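Local coordinates for lectin-like protein (Entamoeba histolytica HM-1:IMSS-A, PDB 5ZBT) that is of unknown function but, as the legume lectin-like domain of an ERGIC-53-like membrane protein, may bind mannose-type sugars, at residues Gln57-Pro60 / Ser66-Met69; Ile210-Gly215 / Thr220-Gln225. One frame throughout, in Å; residues are numbered along the deposited sequence.

Interaction 1: Gln57-Pro60 / Ser66-Met69; sequences QITP and SSIM
Ile-58 and Ser-67 meet across the gap between two sheets, Ile-58 where strand 56-59 turns a corner and Ser-67 on strand 66-71. Ser-67 OG donates to Ile-58 O at 2.5 Å, a short bond whose exact length should not be pressed at this resolution. The hydroxyl approaches with a C=O...OG angle of 156° and is tilted 24° from the carbonyl plane. The helix-like backbone of Ile-58 interrupts its extended run, and Ser-67 carries OG anti to its own carbonyl carbon (chi1 -61°), which brings the hydroxyl to the carbonyl. Serine suits the position because its side chain is small enough to come close and still polar enough to meet a buried carbonyl.

Around this bond the packing is close and apolar. Branch CG2 of Ile-58 lies 4.0 Å from Ser-67 CB, while its CD1 reaches Met-69 SD at 4.1 Å. The isoleucine and methionine side chains cross at about a right angle, so the long, extended methionine meets its neighbour over a short length only. Isoleucine fits because its two branches serve different partners, and CG2 also lies close to the carbonyl that Ser-67 binds. On the other flank, the methyl CG2 of Thr-59 rests 3.7 Å from Ser-66 CA, and the OG1 of Thr-59 bonds with Tyr-222 N and also lies beside the amide of Asn-214.

The contact slackens toward the connecting loop. Ser-66 points away from 57-60, its side chain touches Thr-213, and it is partly exposed, as is Pro-60, which leans on Pro-48. A single side-chain-to-backbone bond set in hydrocarbon therefore ties the two sheets where the chain crosses between them: it is directional, made between two buried residues, and independent of the backbone pairing within either sheet.

Interaction 2: Ile210-Gly215 / Thr220-Gln225; sequences ISATNG and TSYRVQ
The interior of the legume lectin-like beta sandwich is closed here by Ala-212 and Tyr-222, on successive strands that belong to its two facing sheets. Ala-212 CB lies 3.8 Å from Tyr-222 CB; alanine suits the place because a single methyl leaves room for the aromatic side chain beside it. Tyr-222 holds CG beside its backbone N (chi1 -76°), and the ring then runs along the 213-214 end of the other segment. Thr-213 O lies 3.2 Å from Tyr-222 CE2, placed obliquely to the ring.

Asn-214 closes the loop side. Its amide sits at the ring edge, near the ring plane, with the two flat groups 24° apart and the side chains sliding past each other in opposite directions. The amide carbon CG of Asn-214 lies 3.3 Å from Thr-220 O, so the side chain sits against the backbone of 220-225 as well as beside the ring. The chain is bent away from strand 207-213 by an ST turn, in which Gly-215 N donates to Thr-213 OG1 at 3.2 Å; Gly-215 itself has positive phi, which glycine adopts readily.

Tyr-222 also spans to further elements: its OH bonds to Gly-95 O, just beyond the Cys-90 to Cys-94 disulfide, and its side chain packs on Ile-88 of strand 80-90 and Met-98 of strand 97-103. Met-98 also touches Ala-212, and Ile-58 of strand 56-59 packs against both Ala-212 and Val-224.

Both contacts are buried, and each spans the same two sheets where the chain crosses between them: interaction 1 joins strands 56-59 and 66-71, interaction 2 joins 207-213 and 220-231. Within each sheet their strands are neighbours, so the four segments form one compact block, the centres of the two interactions about 5 Å apart. Interaction 1 relies on a hydroxyl-to-carbonyl bond among aliphatic groups, whereas interaction 2 relies on an aromatic ring, a methyl and an amide packed together. They meet directly: Thr-59 O probably accepts from Ser-221 OG at 2.7 Å, and Asn-214 borders Thr-59 and Pro-60. In both, some residues near the connecting loops, such as Ser-66 and Thr-213, are partly exposed.

Interaction 1: Gln57-Pro60 / Ser66-Met69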
ATOM      1  N   GLN A  57       2.471  11.307   6.771  1.00 13.42           N
ATOM      2  CA  GLN A  57       3.114  11.682   5.518  1.00 15.77           C
ATOM      3  C   GLN A  57       4.074  10.579   5.119  1.00 13.27           C
ATOM      4  O   GLN A  57       4.933  10.185   5.916  1.00 15.99           O
ATOM      5  CB  GLN A  57       3.860  13.007   5.654  1.00 13.89           C
ATOM      6  CG  GLN A  57       4.701  13.364   4.433  1.00 13.62           C
ATOM      7  CD  GLN A  57       5.642  14.558   4.696  1.00 14.46           C
ATOM      8  OE1 GLN A  57       5.190  15.705   4.777  1.00 12.87           O
ATOM      9  NE2 GLN A  57       6.937  14.282   4.863  1.00  8.04           N
ATOM     10  N   ILE A  58       3.902  10.052   3.911  1.00 14.17           N
ATOM     11  CA  ILE A  58       4.865   9.110   3.347  1.00 12.58           C
ATOM     12  C   ILE A  58       5.952   9.846   2.567  1.00 11.87           C
ATOM     13  O   ILE A  58       7.140   9.659   2.836  1.00 12.50           O
ATOM     14  CB  ILE A  58       4.131   8.056   2.483  1.00 15.20           C
ATOM     15  CG1 ILE A  58       2.914   7.517   3.234  1.00 10.65           C
ATOM     16  CG2 ILE A  58       5.054   6.855   2.140  1.00  6.74           C
ATOM     17  CD1 ILE A  58       3.316   6.729   4.481  1.00  8.45           C
ATOM     18  N   THR A  59       5.570  10.709   1.609  1.00 11.35           N
ATOM     19  CA  THR A  59       6.494  11.637   0.959  1.00 11.25           C
ATOM     20  C   THR A  59       5.983  13.069   1.053  1.00 12.95           C
ATOM     21  O   THR A  59       4.781  13.315   0.891  1.00 13.48           O
ATOM     22  CB  THR A  59       6.725  11.325  -0.538  1.00 14.13           C
ATOM     23  OG1 THR A  59       5.474  11.336  -1.252  1.00 14.62           O
ATOM     24  CG2 THR A  59       7.453  10.017  -0.750  1.00 10.63           C
ATOM     25  N   PRO A  60       6.872  14.035   1.270  1.00 17.12           N
ATOM     26  CA  PRO A  60       6.530  15.444   1.034  1.00 17.96           C
ATOM     27  C   PRO A  60       6.760  15.782  -0.436  1.00 18.97           C
ATOM     28  O   PRO A  60       7.248  14.949  -1.211  1.00 20.97           O
ATOM     29  CB  PRO A  60       7.513  16.191   1.941  1.00 11.93           C
ATOM     30  CG  PRO A  60       8.742  15.360   1.858  1.00 14.06           C
ATOM     31  CD  PRO A  60       8.252  13.896   1.776  1.00 14.99           C
ATOM     32  N   SER A  66      11.206   9.317  -1.803  1.00 12.45           N
ATOM     33  CA  SER A  66      10.534   8.057  -1.553  1.00 13.88           C
ATOM     34  C   SER A  66      10.745   7.674  -0.096  1.00 14.02           C
ATOM     35  O   SER A  66      11.631   8.199   0.575  1.00 17.34           O
ATOM     36  CB  SER A  66      11.050   6.965  -2.496  1.00 12.96           C
ATOM     37  OG  SER A  66      12.388   6.623  -2.178  1.00 15.52           O
ATOM     38  N   SER A  67       9.913   6.752   0.386  1.00 14.91           N
ATOM     39  CA  SER A  67       9.899   6.334   1.780  1.00 12.78           C
ATOM     40  C   SER A  67       9.390   4.905   1.871  1.00 15.08           C
ATOM     41  O   SER A  67       8.636   4.447   1.012  1.00 14.00           O
ATOM     42  CB  SER A  67       8.992   7.218   2.632  1.00 16.88           C
ATOM     43  OG  SER A  67       9.426   8.566   2.616  1.00 21.65           O
ATOM     44  N   ILE A  68       9.803   4.204   2.922  1.00 15.67           N
ATOM     45  CA  ILE A  68       9.252   2.899   3.255  1.00 14.84           C
ATOM     46  C   ILE A  68       8.882   2.894   4.736  1.00 17.16           C
ATOM     47  O   ILE A  68       9.657   3.336   5.589  1.00 19.83           O
ATOM     48  CB  ILE A  68      10.215   1.743   2.912  1.00 18.97           C
ATOM     49  CG1 ILE A  68      11.541   1.863   3.659  1.00 19.63           C
ATOM     50  CG2 ILE A  68      10.482   1.693   1.410  1.00 10.94           C
ATOM     51  CD1 ILE A  68      12.589   0.865   3.174  1.00 20.34           C
ATOM     52  N   MET A  69       7.683   2.428   5.027  1.00 18.21           N
ATOM     53  CA  MET A  69       7.182   2.259   6.380  1.00 14.87           C
ATOM     54  C   MET A  69       7.029   0.754   6.570  1.00 16.57           C
ATOM     55  O   MET A  69       6.217   0.129   5.884  1.00 16.34           O
ATOM     56  CB  MET A  69       5.854   2.998   6.529  1.00 14.68           C
ATOM     57  CG  MET A  69       5.467   3.427   7.912  1.00 16.75           C
ATOM     58  SD  MET A  69       3.932   4.337   7.733  1.00 23.36           S
ATOM     59  CE  MET A  69       3.236   4.098   9.341  1.00 13.84           C
TER

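Interaction 2: Ile210-Gly215 / Thr220-Gln225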
ATOM      1  N   ILE A 210       4.290  -0.101   3.728  1.00  7.52           N
ATOM      2  CA  ILE A 210       3.744   0.956   2.889  1.00 11.20           C
ATOM      3  C   ILE A 210       4.922   1.746   2.342  1.00 14.47           C
ATOM      4  O   ILE A 210       5.904   1.981   3.056  1.00 16.42           O
ATOM      5  CB  ILE A 210       2.769   1.874   3.665  1.00 16.26           C
ATOM      6  CG1 ILE A 210       1.623   1.058   4.258  1.00 11.60           C
ATOM      7  CG2 ILE A 210       2.200   3.002   2.759  1.00 16.26           C
ATOM      8  CD1 ILE A 210       0.808   1.806   5.279  1.00 13.62           C
ATOM      9  N   SER A 211       4.838   2.132   1.069  1.00 15.56           N
ATOM     10  CA  SER A 211       5.912   2.869   0.415  1.00 11.20           C
ATOM     11  C   SER A 211       5.324   3.801  -0.631  1.00 14.30           C
ATOM     12  O   SER A 211       4.172   3.649  -1.054  1.00 13.68           O
ATOM     13  CB  SER A 211       6.913   1.931  -0.251  1.00 10.13           C
ATOM     14  OG  SER A 211       6.345   1.383  -1.421  1.00 12.36           O
ATOM     15  N   ALA A 212       6.142   4.761  -1.065  1.00  9.72           N
ATOM     16  CA  ALA A 212       5.706   5.643  -2.133  1.00 12.02           C
ATOM     17  C   ALA A 212       6.912   6.343  -2.731  1.00 12.62           C
ATOM     18  O   ALA A 212       7.935   6.529  -2.073  1.00  8.96           O
ATOM     19  CB  ALA A 212       4.682   6.685  -1.643  1.00 12.59           C
ATOM     20  N   THR A 213       6.771   6.734  -3.985  1.00 13.86           N
ATOM     21  CA  THR A 213       7.749   7.579  -4.648  1.00 14.25           C
ATOM     22  C   THR A 213       7.005   8.706  -5.349  1.00 12.98           C
ATOM     23  O   THR A 213       5.891   8.508  -5.840  1.00 11.87           O
ATOM     24  CB  THR A 213       8.590   6.778  -5.653  1.00 14.67           C
ATOM     25  OG1 THR A 213       9.562   7.637  -6.249  1.00 20.29           O
ATOM     26  CG2 THR A 213       7.711   6.181  -6.760  1.00 11.97           C
ATOM     27  N   ASN A 214       7.600   9.900  -5.372  1.00 13.68           N
ATOM     28  CA  ASN A 214       6.994  10.961  -6.171  1.00 14.72           C
ATOM     29  C   ASN A 214       7.372  10.882  -7.646  1.00 14.84           C
ATOM     30  O   ASN A 214       6.781  11.600  -8.465  1.00 16.46           O
ATOM     31  CB  ASN A 214       7.372  12.350  -5.638  1.00 15.11           C
ATOM     32  CG  ASN A 214       6.858  12.613  -4.224  1.00 17.53           C
ATOM     33  OD1 ASN A 214       7.452  13.418  -3.488  1.00 17.46           O
ATOM     34  ND2 ASN A 214       5.784  11.919  -3.822  1.00 11.11           N
ATOM     35  N   GLY A 215       8.325  10.032  -8.014  1.00 15.98           N
ATOM     36  CA  GLY A 215       8.698   9.958  -9.421  1.00 14.91           C
ATOM     37  C   GLY A 215       9.154  11.301  -9.953  1.00 17.27           C
ATOM     38  O   GLY A 215       9.916  12.032  -9.304  1.00 17.02           O
ATOM     39  N   THR A 220       3.830  16.592  -5.937  1.00 19.92           N
ATOM     40  CA  THR A 220       3.063  15.452  -5.446  1.00 17.00           C
ATOM     41  C   THR A 220       3.489  15.110  -4.021  1.00 17.58           C
ATOM     42  O   THR A 220       4.687  15.086  -3.706  1.00 17.90           O
ATOM     43  CB  THR A 220       3.255  14.221  -6.347  1.00 18.09           C
ATOM     44  OG1 THR A 220       2.875  14.530  -7.695  1.00 19.83           O
ATOM     45  CG2 THR A 220       2.401  13.049  -5.842  1.00 16.70           C
ATOM     46  N   SER A 221       2.511  14.836  -3.159  1.00 19.06           N
ATOM     47  CA  SER A 221       2.790  14.403  -1.788  1.00 17.84           C
ATOM     48  C   SER A 221       1.866  13.242  -1.422  1.00 18.99           C
ATOM     49  O   SER A 221       0.636  13.361  -1.530  1.00 15.18           O
ATOM     50  CB  SER A 221       2.619  15.558  -0.801  1.00 14.25           C
ATOM     51  OG  SER A 221       2.882  15.127   0.521  1.00 17.30           O
ATOM     52  N   TYR A 222       2.461  12.129  -0.974  1.00 15.11           N
ATOM     53  CA  TYR A 222       1.723  10.921  -0.617  1.00 15.65           C
ATOM     54  C   TYR A 222       1.557  10.856   0.890  1.00 15.96           C
ATOM     55  O   TYR A 222       2.524  11.039   1.640  1.00 14.52           O
ATOM     56  CB  TYR A 222       2.420   9.663  -1.133  1.00 11.74           C
ATOM     57  CG  TYR A 222       2.218   9.472  -2.624  1.00 14.46           C
ATOM     58  CD1 TYR A 222       1.021   8.967  -3.128  1.00 13.66           C
ATOM     59  CD2 TYR A 222       3.214   9.827  -3.529  1.00 13.32           C
ATOM     60  CE1 TYR A 222       0.826   8.817  -4.499  1.00 16.09           C
ATOM     61  CE2 TYR A 222       3.035   9.671  -4.905  1.00 12.56           C
ATOM     62  CZ  TYR A 222       1.844   9.174  -5.373  1.00 12.48           C
ATOM     63  OH  TYR A 222       1.684   9.033  -6.713  1.00 14.40           O
ATOM     64  N   ARG A 223       0.316  10.667   1.334  1.00 13.20           N
ATOM     65  CA  ARG A 223       0.037  10.649   2.762  1.00 19.00           C
ATOM     66  C   ARG A 223      -1.121   9.694   2.996  1.00 17.89           C
ATOM     67  O   ARG A 223      -1.911   9.407   2.091  1.00 17.02           O
ATOM     68  CB  ARG A 223      -0.246  12.073   3.293  1.00 24.31           C
ATOM     69  CG  ARG A 223       0.602  13.115   2.543  1.00 24.52           C
ATOM     70  CD  ARG A 223       0.236  14.518   2.693  1.00 24.55           C
ATOM     71  NE  ARG A 223      -1.175  14.756   2.474  1.00 22.69           N
ATOM     72  CZ  ARG A 223      -1.775  15.824   2.971  1.00 27.84           C
ATOM     73  NH1 ARG A 223      -1.045  16.687   3.663  1.00 14.63           N
ATOM     74  NH2 ARG A 223      -3.071  16.027   2.784  1.00 36.87           N
ATOM     75  N   VAL A 224      -1.198   9.183   4.222  1.00 18.48           N
ATOM     76  CA  VAL A 224      -2.139   8.126   4.575  1.00 15.87           C
ATOM     77  C   VAL A 224      -2.937   8.576   5.794  1.00 17.43           C
ATOM     78  O   VAL A 224      -2.357   8.958   6.817  1.00 15.86           O
ATOM     79  CB  VAL A 224      -1.396   6.800   4.835  1.00 14.73           C
ATOM     80  CG1 VAL A 224      -2.269   5.824   5.577  1.00 17.77           C
ATOM     81  CG2 VAL A 224      -0.943   6.215   3.515  1.00 11.09           C
ATOM     82  N   GLN A 225      -4.266   8.553   5.675  1.00 12.81           N
ATOM     83  CA  GLN A 225      -5.120   8.978   6.776  1.00 20.31           C
ATOM     84  C   GLN A 225      -5.241   7.917   7.858  1.00 20.34           C
ATOM     85  O   GLN A 225      -5.259   8.246   9.047  1.00 21.52           O
ATOM     86  CB  GLN A 225      -6.510   9.322   6.262  1.00 24.90           C
ATOM     87  CG  GLN A 225      -6.573  10.626   5.545  1.00 34.05           C
ATOM     88  CD  GLN A 225      -7.615  11.531   6.140  1.00 42.45           C
ATOM     89  OE1 GLN A 225      -8.812  11.369   5.876  1.00 37.13           O
ATOM     90  NE2 GLN A 225      -7.172  12.496   6.959  1.00 37.12           N
TER